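Local coordinates for DltD domain-containing protein (Beauveria bassiana, PDB 7D78), which probably acts as an alpha/beta-hydrolase thioesterase that releases polyketide chains by cyclising them into medium-ring lactones, at residues G79-I84 with P121-S126; I113-S118 with D147-A152; I54-G59 with M66-I71. One frame throughout, in Å; residues are numbered along the deposited sequence.

Contact 1 of 3, residues G79-I84 with P121-S126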
ATOM      1  N   GLY A  79      30.535   9.321 -16.662  1.00 26.76           N
ATOM      2  CA  GLY A  79      29.656   9.354 -17.812  1.00 28.87           C
ATOM      3  C   GLY A  79      28.192   9.069 -17.545  1.00 28.82           C
ATOM      4  O   GLY A  79      27.448   8.816 -18.502  1.00 23.99           O
ATOM      5  N   PHE A  80      27.751   9.107 -16.287  1.00 26.15           N
ATOM      6  CA  PHE A  80      26.360   8.830 -15.932  1.00 29.05           C
ATOM      7  C   PHE A  80      25.662  10.119 -15.512  1.00 20.34           C
ATOM      8  O   PHE A  80      26.049  10.729 -14.507  1.00 21.10           O
ATOM      9  CB  PHE A  80      26.275   7.811 -14.794  1.00 26.26           C
ATOM     10  CG  PHE A  80      26.811   6.452 -15.147  1.00 27.96           C
ATOM     11  CD1 PHE A  80      25.998   5.509 -15.760  1.00 26.48           C
ATOM     12  CD2 PHE A  80      28.124   6.109 -14.850  1.00 31.51           C
ATOM     13  CE1 PHE A  80      26.491   4.249 -16.088  1.00 31.57           C
ATOM     14  CE2 PHE A  80      28.625   4.851 -15.173  1.00 35.00           C
ATOM     15  CZ  PHE A  80      27.805   3.921 -15.791  1.00 35.09           C
ATOM     16  N   ASN A  81      24.649  10.540 -16.276  1.00 21.47           N
ATOM     17  CA  ASN A  81      23.678  11.487 -15.729  1.00 21.15           C
ATOM     18  C   ASN A  81      23.198  10.944 -14.394  1.00 22.23           C
ATOM     19  O   ASN A  81      22.885   9.759 -14.285  1.00 24.76           O
ATOM     20  CB  ASN A  81      22.465  11.666 -16.645  1.00 23.64           C
ATOM     21  CG  ASN A  81      22.799  12.246 -18.003  1.00 25.95           C
ATOM     22  OD1 ASN A  81      23.039  13.452 -18.153  1.00 22.47           O
ATOM     23  ND2 ASN A  81      22.732  11.401 -19.017  1.00 21.67           N
ATOM     24  N   THR A  82      23.149  11.800 -13.375  1.00 22.50           N
ATOM     25  CA  THR A  82      22.712  11.372 -12.053  1.00 20.74           C
ATOM     26  C   THR A  82      21.694  12.361 -11.503  1.00 20.17           C
ATOM     27  O   THR A  82      21.926  13.572 -11.520  1.00 21.02           O
ATOM     28  CB  THR A  82      23.899  11.229 -11.086  1.00 20.46           C
ATOM     29  OG1 THR A  82      24.876  10.348 -11.655  1.00 21.92           O
ATOM     30  CG2 THR A  82      23.427  10.631  -9.777  1.00 21.01           C
ATOM     31  N   TYR A  83      20.566  11.841 -11.022  1.00 19.59           N
ATOM     32  CA  TYR A  83      19.511  12.639 -10.401  1.00 20.73           C
ATOM     33  C   TYR A  83      19.358  12.191  -8.955  1.00 20.76           C
ATOM     34  O   TYR A  83      19.004  11.036  -8.701  1.00 19.17           O
ATOM     35  CB  TYR A  83      18.188  12.462 -11.154  1.00 18.72           C
ATOM     36  CG  TYR A  83      17.037  13.353 -10.700  1.00 18.83           C
ATOM     37  CD1 TYR A  83      17.184  14.728 -10.647  1.00 20.54           C
ATOM     38  CD2 TYR A  83      15.785  12.813 -10.378  1.00 17.52           C
ATOM     39  CE1 TYR A  83      16.137  15.555 -10.269  1.00 18.92           C
ATOM     40  CE2 TYR A  83      14.718  13.633 -10.006  1.00 19.23           C
ATOM     41  CZ  TYR A  83      14.906  15.011  -9.947  1.00 19.90           C
ATOM     42  OH  TYR A  83      13.874  15.859  -9.575  1.00 18.80           O
ATOM     43  N   ILE A  84      19.671  13.078  -8.013  0.56 21.48           N
ATOM     44  CA  ILE A  84      19.323  12.890  -6.606  0.56 20.23           C
ATOM     45  C   ILE A  84      18.144  13.799  -6.308  0.56 20.44           C
ATOM     46  O   ILE A  84      18.150  14.975  -6.693  0.56 21.28           O
ATOM     47  CB  ILE A  84      20.501  13.212  -5.667  0.56 20.65           C
ATOM     48  CG1 ILE A  84      21.852  12.907  -6.307  0.56 21.37           C
ATOM     49  CG2 ILE A  84      20.368  12.453  -4.350  0.56 16.87           C
ATOM     50  CD1 ILE A  84      22.998  13.367  -5.435  0.56 22.08           C
ATOM     51  N   PRO A 121      17.490  16.136 -22.517  1.00 23.52           N
ATOM     52  CA  PRO A 121      18.293  16.034 -23.758  1.00 27.41           C
ATOM     53  C   PRO A 121      19.529  15.158 -23.638  1.00 23.32           C
ATOM     54  O   PRO A 121      19.910  14.503 -24.621  1.00 23.85           O
ATOM     55  CB  PRO A 121      18.684  17.495 -24.051  1.00 24.29           C
ATOM     56  CG  PRO A 121      17.749  18.334 -23.243  1.00 32.33           C
ATOM     57  CD  PRO A 121      17.375  17.529 -22.036  1.00 27.31           C
ATOM     58  N   SER A 122      20.168  15.122 -22.473  1.00 21.00           N
ATOM     59  CA  SER A 122      21.393  14.355 -22.281  1.00 25.04           C
ATOM     60  C   SER A 122      21.149  12.907 -21.859  1.00 24.50           C
ATOM     61  O   SER A 122      22.114  12.167 -21.656  1.00 21.31           O
ATOM     62  CB  SER A 122      22.277  15.041 -21.232  1.00 30.12           C
ATOM     63  OG  SER A 122      21.666  14.959 -19.953  1.00 25.28           O
ATOM     64  N   VAL A 123      19.898  12.482 -21.723  1.00 21.89           N
ATOM     65  CA  VAL A 123      19.578  11.190 -21.125  1.00 21.88           C
ATOM     66  C   VAL A 123      19.204  10.207 -22.222  1.00 18.64           C
ATOM     67  O   VAL A 123      18.387  10.515 -23.097  1.00 21.38           O
ATOM     68  CB  VAL A 123      18.442  11.327 -20.097  1.00 22.38           C
ATOM     69  CG1 VAL A 123      18.025   9.960 -19.584  1.00 18.49           C
ATOM     70  CG2 VAL A 123      18.894  12.236 -18.946  1.00 21.39           C
ATOM     71  N   ASP A 124      19.816   9.027 -22.179  1.00 21.00           N
ATOM     72  CA  ASP A 124      19.452   7.908 -23.039  1.00 18.49           C
ATOM     73  C   ASP A 124      18.313   7.154 -22.356  1.00 17.51           C
ATOM     74  O   ASP A 124      18.535   6.437 -21.377  1.00 19.01           O
ATOM     75  CB  ASP A 124      20.671   7.011 -23.252  1.00 21.66           C
ATOM     76  CG  ASP A 124      20.415   5.883 -24.218  1.00 25.17           C
ATOM     77  OD1 ASP A 124      19.237   5.534 -24.454  1.00 22.88           O
ATOM     78  OD2 ASP A 124      21.415   5.354 -24.753  1.00 19.80           O
ATOM     79  N   SER A 125      17.095   7.315 -22.872  1.00 18.15           N
ATOM     80  CA  SER A 125      15.923   6.703 -22.255  1.00 20.44           C
ATOM     81  C   SER A 125      15.984   5.177 -22.246  1.00 22.20           C
ATOM     82  O   SER A 125      15.172   4.543 -21.563  1.00 19.96           O
ATOM     83  CB  SER A 125      14.660   7.165 -22.993  1.00 19.68           C
ATOM     84  OG  SER A 125      14.618   6.590 -24.283  1.00 27.08           O
ATOM     85  N   SER A 126      16.919   4.576 -22.979  1.00 21.62           N
ATOM     86  CA  SER A 126      17.074   3.126 -22.985  1.00 21.13           C
ATOM     87  C   SER A 126      18.084   2.635 -21.961  1.00 23.09           C
ATOM     88  O   SER A 126      18.339   1.429 -21.895  1.00 21.53           O
ATOM     89  CB  SER A 126      17.491   2.634 -24.385  1.00 24.62           C
ATOM     90  OG  SER A 126      18.825   3.019 -24.697  1.00 19.23           O
TER
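At the first residue of strand 81-86 in the alpha/beta-hydrolase sheet, the buried carboxamide of Asn81 bonds Ser122, in the loop after helix 103-118, and packs on Val123 in the short strand 123-124 that follows. The carboxamide meets Ser122 with both of its ends. Ser122 OG donates to Asn81 OD1 over 2.7 Å, arriving well above the plane of that carbonyl, while Asn81 ND2 donates to the backbone Ser122 O at 2.8 Å through a moderately bent bond (148°). Ser122 OG sits between its own backbone N and carbonyl carbon (chi1 68°), which brings the hydroxyl round to the amide oxygen as the carbonyl of the same residue takes the amide nitrogen. These two bonds help hold the group against rotation. ND2 also gives to Pro52 O and OD1 also accepts from Val47 N, and the carbonyl and N-H partners together settle which end is which. Alongside, Val123 CG2 packs at 3.9 Å from Asn81 ND2, a methyl laid against the amide. Phe44 touches Asn81, Ser122 and Val123, and Ala53 touches Val123, so the contact is met by both strands that neighbour 81-86 in the sheet, 39-45 and 51-57.

Contact 2 of 3, residues I113-S118 with D147-A152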
ATOM      1  N   ILE A 113       9.116  10.211 -12.060  1.00 15.46           N
ATOM      2  CA  ILE A 113      10.481  10.722 -12.165  1.00 15.86           C
ATOM      3  C   ILE A 113      11.186  10.115 -13.379  1.00 18.89           C
ATOM      4  O   ILE A 113      11.822  10.824 -14.170  1.00 17.27           O
ATOM      5  CB  ILE A 113      11.248  10.449 -10.864  1.00 14.97           C
ATOM      6  CG1 ILE A 113      10.627  11.258  -9.727  1.00 17.19           C
ATOM      7  CG2 ILE A 113      12.753  10.768 -11.035  1.00 14.86           C
ATOM      8  CD1 ILE A 113      10.967  10.729  -8.347  1.00 19.69           C
ATOM      9  N   VAL A 114      11.063   8.795 -13.560  1.00 16.96           N
ATOM     10  CA  VAL A 114      11.678   8.156 -14.729  1.00 19.61           C
ATOM     11  C   VAL A 114      11.158   8.791 -16.015  1.00 18.49           C
ATOM     12  O   VAL A 114      11.923   9.046 -16.952  1.00 19.67           O
ATOM     13  CB  VAL A 114      11.439   6.633 -14.706  1.00 16.85           C
ATOM     14  CG1 VAL A 114      11.843   6.002 -16.037  1.00 16.65           C
ATOM     15  CG2 VAL A 114      12.242   5.991 -13.580  1.00 14.92           C
ATOM     16  N   THR A 115       9.860   9.079 -16.072  1.00 17.22           N
ATOM     17  CA  THR A 115       9.292   9.706 -17.264  1.00 19.01           C
ATOM     18  C   THR A 115       9.969  11.041 -17.560  1.00 20.00           C
ATOM     19  O   THR A 115      10.353  11.314 -18.705  1.00 19.33           O
ATOM     20  CB  THR A 115       7.781   9.896 -17.099  1.00 19.72           C
ATOM     21  OG1 THR A 115       7.140   8.620 -17.040  1.00 19.40           O
ATOM     22  CG2 THR A 115       7.189  10.697 -18.289  1.00 18.14           C
ATOM     23  N   HIS A 116      10.129  11.892 -16.543  1.00 21.27           N
ATOM     24  CA  HIS A 116      10.689  13.208 -16.844  1.00 18.60           C
ATOM     25  C   HIS A 116      12.193  13.141 -17.101  1.00 19.94           C
ATOM     26  O   HIS A 116      12.687  13.804 -18.019  1.00 20.18           O
ATOM     27  CB  HIS A 116      10.396  14.204 -15.730  1.00 18.45           C
ATOM     28  CG  HIS A 116      10.914  15.585 -16.024  1.00 19.82           C
ATOM     29  ND1 HIS A 116      10.449  16.345 -17.078  1.00 23.39           N
ATOM     30  CD2 HIS A 116      11.874  16.327 -15.421  1.00 20.56           C
ATOM     31  CE1 HIS A 116      11.096  17.500 -17.106  1.00 22.81           C
ATOM     32  NE2 HIS A 116      11.965  17.514 -16.109  1.00 21.33           N
ATOM     33  N   ILE A 117      12.938  12.359 -16.311  1.00 19.08           N
ATOM     34  CA  ILE A 117      14.387  12.259 -16.520  1.00 17.24           C
ATOM     35  C   ILE A 117      14.687  11.674 -17.902  1.00 21.95           C
ATOM     36  O   ILE A 117      15.617  12.116 -18.600  1.00 17.76           O
ATOM     37  CB  ILE A 117      15.041  11.428 -15.393  1.00 19.03           C
ATOM     38  CG1 ILE A 117      14.874  12.104 -14.021  1.00 21.52           C
ATOM     39  CG2 ILE A 117      16.516  11.182 -15.682  1.00 17.07           C
ATOM     40  CD1 ILE A 117      15.406  13.569 -13.942  1.00 17.66           C
ATOM     41  N   SER A 118      13.910  10.665 -18.316  1.00 18.15           N
ATOM     42  CA  SER A 118      14.075  10.067 -19.640  1.00 20.05           C
ATOM     43  C   SER A 118      13.837  11.071 -20.761  1.00 17.83           C
ATOM     44  O   SER A 118      14.335  10.876 -21.875  1.00 19.99           O
ATOM     45  CB  SER A 118      13.117   8.873 -19.816  1.00 19.66           C
ATOM     46  OG  SER A 118      13.361   7.859 -18.852  1.00 19.61           O
ATOM     47  N   ASP A 147       8.186  -1.476 -13.728  1.00 19.32           N
ATOM     48  CA  ASP A 147       8.594  -0.514 -14.755  1.00 20.17           C
ATOM     49  C   ASP A 147       9.741  -1.102 -15.567  1.00 20.54           C
ATOM     50  O   ASP A 147      10.889  -1.098 -15.115  1.00 18.59           O
ATOM     51  CB  ASP A 147       8.999   0.808 -14.100  1.00 20.32           C
ATOM     52  CG  ASP A 147       9.209   1.928 -15.103  1.00 20.62           C
ATOM     53  OD1 ASP A 147       9.123   1.684 -16.334  1.00 17.76           O
ATOM     54  OD2 ASP A 147       9.469   3.058 -14.642  1.00 20.49           O
ATOM     55  N   ARG A 148       9.444  -1.600 -16.773  1.00 19.90           N
ATOM     56  CA  ARG A 148      10.506  -2.221 -17.561  1.00 21.62           C
ATOM     57  C   ARG A 148      11.508  -1.211 -18.099  1.00 20.93           C
ATOM     58  O   ARG A 148      12.549  -1.617 -18.633  1.00 20.47           O
ATOM     59  CB  ARG A 148       9.910  -3.021 -18.720  1.00 23.36           C
ATOM     60  CG  ARG A 148       9.330  -2.175 -19.825  1.00 23.29           C
ATOM     61  CD  ARG A 148       8.560  -3.036 -20.828  1.00 27.36           C
ATOM     62  NE  ARG A 148       8.313  -2.320 -22.076  1.00 24.69           N
ATOM     63  CZ  ARG A 148       7.941  -2.912 -23.208  1.00 31.32           C
ATOM     64  NH1 ARG A 148       7.769  -4.231 -23.242  1.00 23.73           N
ATOM     65  NH2 ARG A 148       7.748  -2.188 -24.303  1.00 30.77           N
ATOM     66  N   ARG A 149      11.230   0.090 -17.979  1.00 18.57           N
ATOM     67  CA  ARG A 149      12.232   1.077 -18.363  1.00 19.46           C
ATOM     68  C   ARG A 149      13.437   1.037 -17.440  1.00 20.44           C
ATOM     69  O   ARG A 149      14.520   1.506 -17.818  1.00 21.18           O
ATOM     70  CB  ARG A 149      11.627   2.482 -18.370  1.00 15.16           C
ATOM     71  CG  ARG A 149      10.436   2.622 -19.291  1.00 20.92           C
ATOM     72  CD  ARG A 149       9.745   3.966 -19.081  1.00 20.77           C
ATOM     73  NE  ARG A 149       9.224   4.074 -17.716  1.00 17.61           N
ATOM     74  CZ  ARG A 149       8.708   5.186 -17.198  1.00 19.54           C
ATOM     75  NH1 ARG A 149       8.639   6.289 -17.936  1.00 17.94           N
ATOM     76  NH2 ARG A 149       8.278   5.198 -15.933  1.00 16.89           N
ATOM     77  N   VAL A 150      13.267   0.502 -16.237  1.00 18.84           N
ATOM     78  CA  VAL A 150      14.360   0.378 -15.281  1.00 19.19           C
ATOM     79  C   VAL A 150      15.202  -0.826 -15.695  1.00 21.99           C
ATOM     80  O   VAL A 150      14.745  -1.971 -15.624  1.00 19.75           O
ATOM     81  CB  VAL A 150      13.826   0.239 -13.852  1.00 19.95           C
ATOM     82  CG1 VAL A 150      14.956  -0.001 -12.862  1.00 18.21           C
ATOM     83  CG2 VAL A 150      13.033   1.495 -13.491  1.00 18.57           C
ATOM     84  N   LYS A 151      16.427  -0.569 -16.144  1.00 20.31           N
ATOM     85  CA  LYS A 151      17.283  -1.603 -16.719  1.00 21.79           C
ATOM     86  C   LYS A 151      18.256  -2.209 -15.718  1.00 24.60           C
ATOM     87  O   LYS A 151      18.902  -3.218 -16.032  1.00 22.11           O
ATOM     88  CB  LYS A 151      18.063  -1.025 -17.905  1.00 23.48           C
ATOM     89  CG  LYS A 151      17.172  -0.406 -18.974  1.00 19.42           C
ATOM     90  CD  LYS A 151      16.208  -1.443 -19.563  1.00 24.74           C
ATOM     91  CE  LYS A 151      15.281  -0.822 -20.616  1.00 24.91           C
ATOM     92  NZ  LYS A 151      16.027  -0.309 -21.809  1.00 29.31           N
ATOM     93  N   ALA A 152      18.394  -1.613 -14.540  1.00 22.02           N
ATOM     94  CA  ALA A 152      19.217  -2.174 -13.479  1.00 20.99           C
ATOM     95  C   ALA A 152      18.773  -1.556 -12.165  1.00 20.00           C
ATOM     96  O   ALA A 152      18.228  -0.450 -12.128  1.00 20.21           O
ATOM     97  CB  ALA A 152      20.712  -1.917 -13.695  1.00 18.47           C
TER
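The last turns of helix 103-118, residues 113-118, face the type I beta turn Asp147 to Val150, with the CA atoms of Val114 and Arg149 nearest, at 8.0 Å. Arg149 reaches across to the helix, its chain bent at chi3 (-62°). Its guanidinium lies with one face under Val114, whose CG1 stands over the centre of the group, 3.4 Å from Arg149 CZ. At the edge, Arg149 NH1 donates to Thr115 OG1 over 2.9 Å in a nearly straight bond lying in the guanidinium plane. Within the turn, Asp147 takes the same group side-on: Arg149 NE reaches the syn lone pair of Asp147 OD1 at 2.8 Å, and Arg149 NH2 meets Asp147 OD2 at 2.8 Å from above the carboxylate plane. Asp147 OD1 also accepts from Arg149 N, closing an Asx turn. Arg149 NH2 also gives to Ala111 O of the helix. A methionine in place of Arg149 would probably leave the Asp147 carboxylate without its charge mate and Thr115 OG1 without this donor. Gln180 of the second subunit packs on Thr115 and Arg149. In the beta-alpha-beta crossover from strand 127-133, this turn links helix 135-146 to strand 150-156, and Arg149 ties it to helix 103-118.

Contact 3 of 3, residues I54-G59 with M66-I71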
ATOM      1  N   ILE A  54      21.309   7.545 -13.834  1.00 20.98           N
ATOM      2  CA  ILE A  54      21.092   6.852 -12.570  1.00 21.04           C
ATOM      3  C   ILE A  54      20.237   7.757 -11.698  1.00 20.33           C
ATOM      4  O   ILE A  54      20.628   8.894 -11.418  1.00 18.19           O
ATOM      5  CB  ILE A  54      22.415   6.517 -11.861  1.00 21.60           C
ATOM      6  CG1 ILE A  54      23.324   5.667 -12.758  1.00 18.98           C
ATOM      7  CG2 ILE A  54      22.142   5.853 -10.524  1.00 22.11           C
ATOM      8  CD1 ILE A  54      24.752   5.578 -12.230  1.00 23.60           C
ATOM      9  N   ILE A  55      19.074   7.263 -11.276  1.00 19.97           N
ATOM     10  CA  ILE A  55      18.179   8.002 -10.385  1.00 20.07           C
ATOM     11  C   ILE A  55      18.370   7.455  -8.978  1.00 20.63           C
ATOM     12  O   ILE A  55      18.135   6.265  -8.738  1.00 21.00           O
ATOM     13  CB  ILE A  55      16.711   7.882 -10.827  1.00 16.43           C
ATOM     14  CG1 ILE A  55      16.485   8.574 -12.173  1.00 15.83           C
ATOM     15  CG2 ILE A  55      15.770   8.476  -9.752  1.00 16.66           C
ATOM     16  CD1 ILE A  55      15.260   8.024 -12.944  1.00 17.48           C
ATOM     17  N   MET A  56      18.800   8.313  -8.049  1.00 19.59           N
ATOM     18  CA  MET A  56      19.178   7.910  -6.697  1.00 22.01           C
ATOM     19  C   MET A  56      18.103   8.342  -5.704  1.00 20.28           C
ATOM     20  O   MET A  56      17.810   9.536  -5.589  1.00 17.73           O
ATOM     21  CB  MET A  56      20.527   8.523  -6.301  1.00 18.91           C
ATOM     22  CG  MET A  56      21.696   8.117  -7.205  1.00 20.17           C
ATOM     23  SD  MET A  56      23.216   9.013  -6.800  1.00 23.39           S
ATOM     24  CE  MET A  56      23.642   8.282  -5.223  1.00 22.13           C
ATOM     25  N   THR A  57      17.554   7.375  -4.962  1.00 20.16           N
ATOM     26  CA  THR A  57      16.552   7.654  -3.933  1.00 18.68           C
ATOM     27  C   THR A  57      17.203   7.615  -2.555  1.00 19.28           C
ATOM     28  O   THR A  57      17.790   6.585  -2.190  1.00 18.09           O
ATOM     29  CB  THR A  57      15.410   6.638  -3.998  1.00 15.33           C
ATOM     30  OG1 THR A  57      14.704   6.767  -5.245  1.00 15.06           O
ATOM     31  CG2 THR A  57      14.417   6.886  -2.859  1.00 18.94           C
ATOM     32  N   PRO A  58      17.103   8.677  -1.755  1.00 17.03           N
ATOM     33  CA  PRO A  58      17.699   8.665  -0.412  1.00 17.10           C
ATOM     34  C   PRO A  58      16.955   7.751   0.554  1.00 19.54           C
ATOM     35  O   PRO A  58      15.874   7.230   0.281  1.00 18.38           O
ATOM     36  CB  PRO A  58      17.592  10.127   0.047  1.00 17.90           C
ATOM     37  CG  PRO A  58      17.268  10.921  -1.186  1.00 21.25           C
ATOM     38  CD  PRO A  58      16.492   9.975  -2.075  1.00 19.53           C
ATOM     39  N   GLY A  59      17.553   7.602   1.733  1.00 19.93           N
ATOM     40  CA  GLY A  59      16.985   6.803   2.799  1.00 19.68           C
ATOM     41  C   GLY A  59      15.848   7.492   3.538  1.00 20.46           C
ATOM     42  O   GLY A  59      15.340   8.545   3.148  1.00 19.75           O
ATOM     43  N   MET A  66      22.405  14.765   1.811  1.00 22.43           N
ATOM     44  CA  MET A  66      23.124  13.909   2.746  1.00 23.54           C
ATOM     45  C   MET A  66      23.834  12.812   1.967  1.00 29.23           C
ATOM     46  O   MET A  66      23.176  11.959   1.364  1.00 24.68           O
ATOM     47  CB  MET A  66      22.165  13.313   3.770  1.00 25.34           C
ATOM     48  CG  MET A  66      21.446  14.358   4.605  1.00 25.89           C
ATOM     49  SD  MET A  66      20.010  13.689   5.482  1.00 30.28           S
ATOM     50  CE  MET A  66      20.734  12.398   6.416  1.00 39.20           C
ATOM     51  N   LEU A  67      25.179  12.850   1.961  1.00 29.84           N
ATOM     52  CA  LEU A  67      26.060  11.782   1.466  1.00 30.39           C
ATOM     53  C   LEU A  67      26.027  11.591  -0.045  1.00 32.99           C
ATOM     54  O   LEU A  67      27.081  11.455  -0.679  1.00 33.68           O
ATOM     55  CB  LEU A  67      25.746  10.446   2.154  1.00 33.42           C
ATOM     56  CG  LEU A  67      25.692  10.481   3.695  1.00 49.20           C
ATOM     57  CD1 LEU A  67      24.626   9.543   4.258  1.00 47.29           C
ATOM     58  CD2 LEU A  67      27.058  10.199   4.340  1.00 52.33           C
ATOM     59  N   LEU A  68      24.834  11.590  -0.638  1.00 26.41           N
ATOM     60  CA  LEU A  68      24.710  11.238  -2.050  1.00 29.35           C
ATOM     61  C   LEU A  68      25.416  12.180  -3.026  1.00 28.89           C
ATOM     62  O   LEU A  68      25.828  11.691  -4.093  1.00 27.82           O
ATOM     63  CB  LEU A  68      23.221  11.115  -2.410  1.00 28.48           C
ATOM     64  CG  LEU A  68      22.447  10.148  -1.504  1.00 25.02           C
ATOM     65  CD1 LEU A  68      21.057   9.847  -2.075  1.00 27.50           C
ATOM     66  CD2 LEU A  68      23.225   8.855  -1.283  1.00 28.34           C
ATOM     67  N   PRO A  69      25.564  13.491  -2.779  1.00 25.80           N
ATOM     68  CA  PRO A  69      26.255  14.314  -3.784  1.00 26.31           C
ATOM     69  C   PRO A  69      27.643  13.806  -4.123  1.00 32.27           C
ATOM     70  O   PRO A  69      28.042  13.850  -5.295  1.00 30.31           O
ATOM     71  CB  PRO A  69      26.290  15.698  -3.131  1.00 25.07           C
ATOM     72  CG  PRO A  69      25.040  15.720  -2.306  1.00 27.46           C
ATOM     73  CD  PRO A  69      24.949  14.335  -1.735  1.00 25.80           C
ATOM     74  N   ASP A  70      28.381  13.299  -3.133  1.00 29.95           N
ATOM     75  CA  ASP A  70      29.702  12.743  -3.407  1.00 36.52           C
ATOM     76  C   ASP A  70      29.622  11.584  -4.393  1.00 34.74           C
ATOM     77  O   ASP A  70      30.447  11.482  -5.309  1.00 33.40           O
ATOM     78  CB  ASP A  70      30.359  12.291  -2.107  1.00 37.67           C
ATOM     79  CG  ASP A  70      30.703  13.449  -1.199  1.00 41.82           C
ATOM     80  OD1 ASP A  70      30.932  14.565  -1.717  1.00 45.34           O
ATOM     81  OD2 ASP A  70      30.747  13.241   0.029  1.00 45.35           O
ATOM     82  N   ILE A  71      28.636  10.698  -4.219  1.00 31.28           N
ATOM     83  CA  ILE A  71      28.460   9.571  -5.133  1.00 29.54           C
ATOM     84  C   ILE A  71      28.050  10.063  -6.518  1.00 29.47           C
ATOM     85  O   ILE A  71      28.542   9.562  -7.540  1.00 26.55           O
ATOM     86  CB  ILE A  71      27.428   8.579  -4.557  1.00 28.48           C
ATOM     87  CG1 ILE A  71      27.743   8.246  -3.098  1.00 34.92           C
ATOM     88  CG2 ILE A  71      27.348   7.303  -5.397  1.00 28.63           C
ATOM     89  CD1 ILE A  71      28.798   7.185  -2.932  1.00 43.63           C
TER
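Met56, near the end of strand 51-57, is the first residue of 54-59 to touch the helix start at 66-71, where its methyl meets Leu68 and Ile71. Ile54 and Ile55 precede it in the strand, and Ile55 packs on helix 103-118 instead. Met56 leaves the strand with CG anti to its carbonyl carbon (chi1 -60°), runs extended through chi2, and then bends at the sulfur (chi3 71°), and this last bend brings CE up to the helix. CE is the atom that does the touching: it lies 3.8 Å from Ile71 CG2 and 4.0 Å from Leu68 CD2, and Leu68 CB is equally near. One methyl thus serves two helix residues three positions apart. The side chains of Met56 and Ile71 cross at about a right angle, and CE is the only atom of Met56 within 4.2 Å of Ile71.

Thr57 turns its CB away from the helix, and its hydroxyl and Tyr85 OH are hydrogen-bonded. Pro58 then resumes the contact. Its ring crosses Leu68 at about a right angle, with Leu68 CD1 4.0 Å from Pro58 CG and 3.9 Å from Pro58 CA, so this methyl rests against both the ring and the backbone. The two branches of Leu68 are therefore divided, CD2 touching Met56 and CD1 touching Pro58, and Leu68 bridges strand and following loop.

Around these residues, Trp131 touches Met56 and Leu68, and Ile84 touches Leu68 from strand 81-86. The unit is a beta-alpha-beta crossover, strand 51-57 to helix 68-77 to strand 81-86. Its chemistry here is wholly apolar: methyls and a proline ring meet at van der Waals distances, so cohesion rests on burial and close fit, with no directional bond between the two segments.

Overall arrangement
All three contacts hang on one central sheet, as the alpha/beta-hydrolase fold would lead one to expect. Contacts 1 and 3 sit on neighbouring strands, 81-86 and 51-57, joined by a probable hydrogen bond between Asn81 O and Ile54 N at 2.8 Å; their centres are about 14 Å apart. Contacts 1 and 2 are closer, about 10 Å between centres, and linked by Ser126 O and Lys151 NZ at 2.9 Å. The centres of contacts 2 and 3 lie about 17 Å apart, yet Val114 CG2 packs on Ile55 CD1 at 3.7 Å. Contact 3 reaches the probable nucleophile elbow, which the side chain of Thr57 touches. The sodium site at Glu166 and Lys170 belongs to none of them.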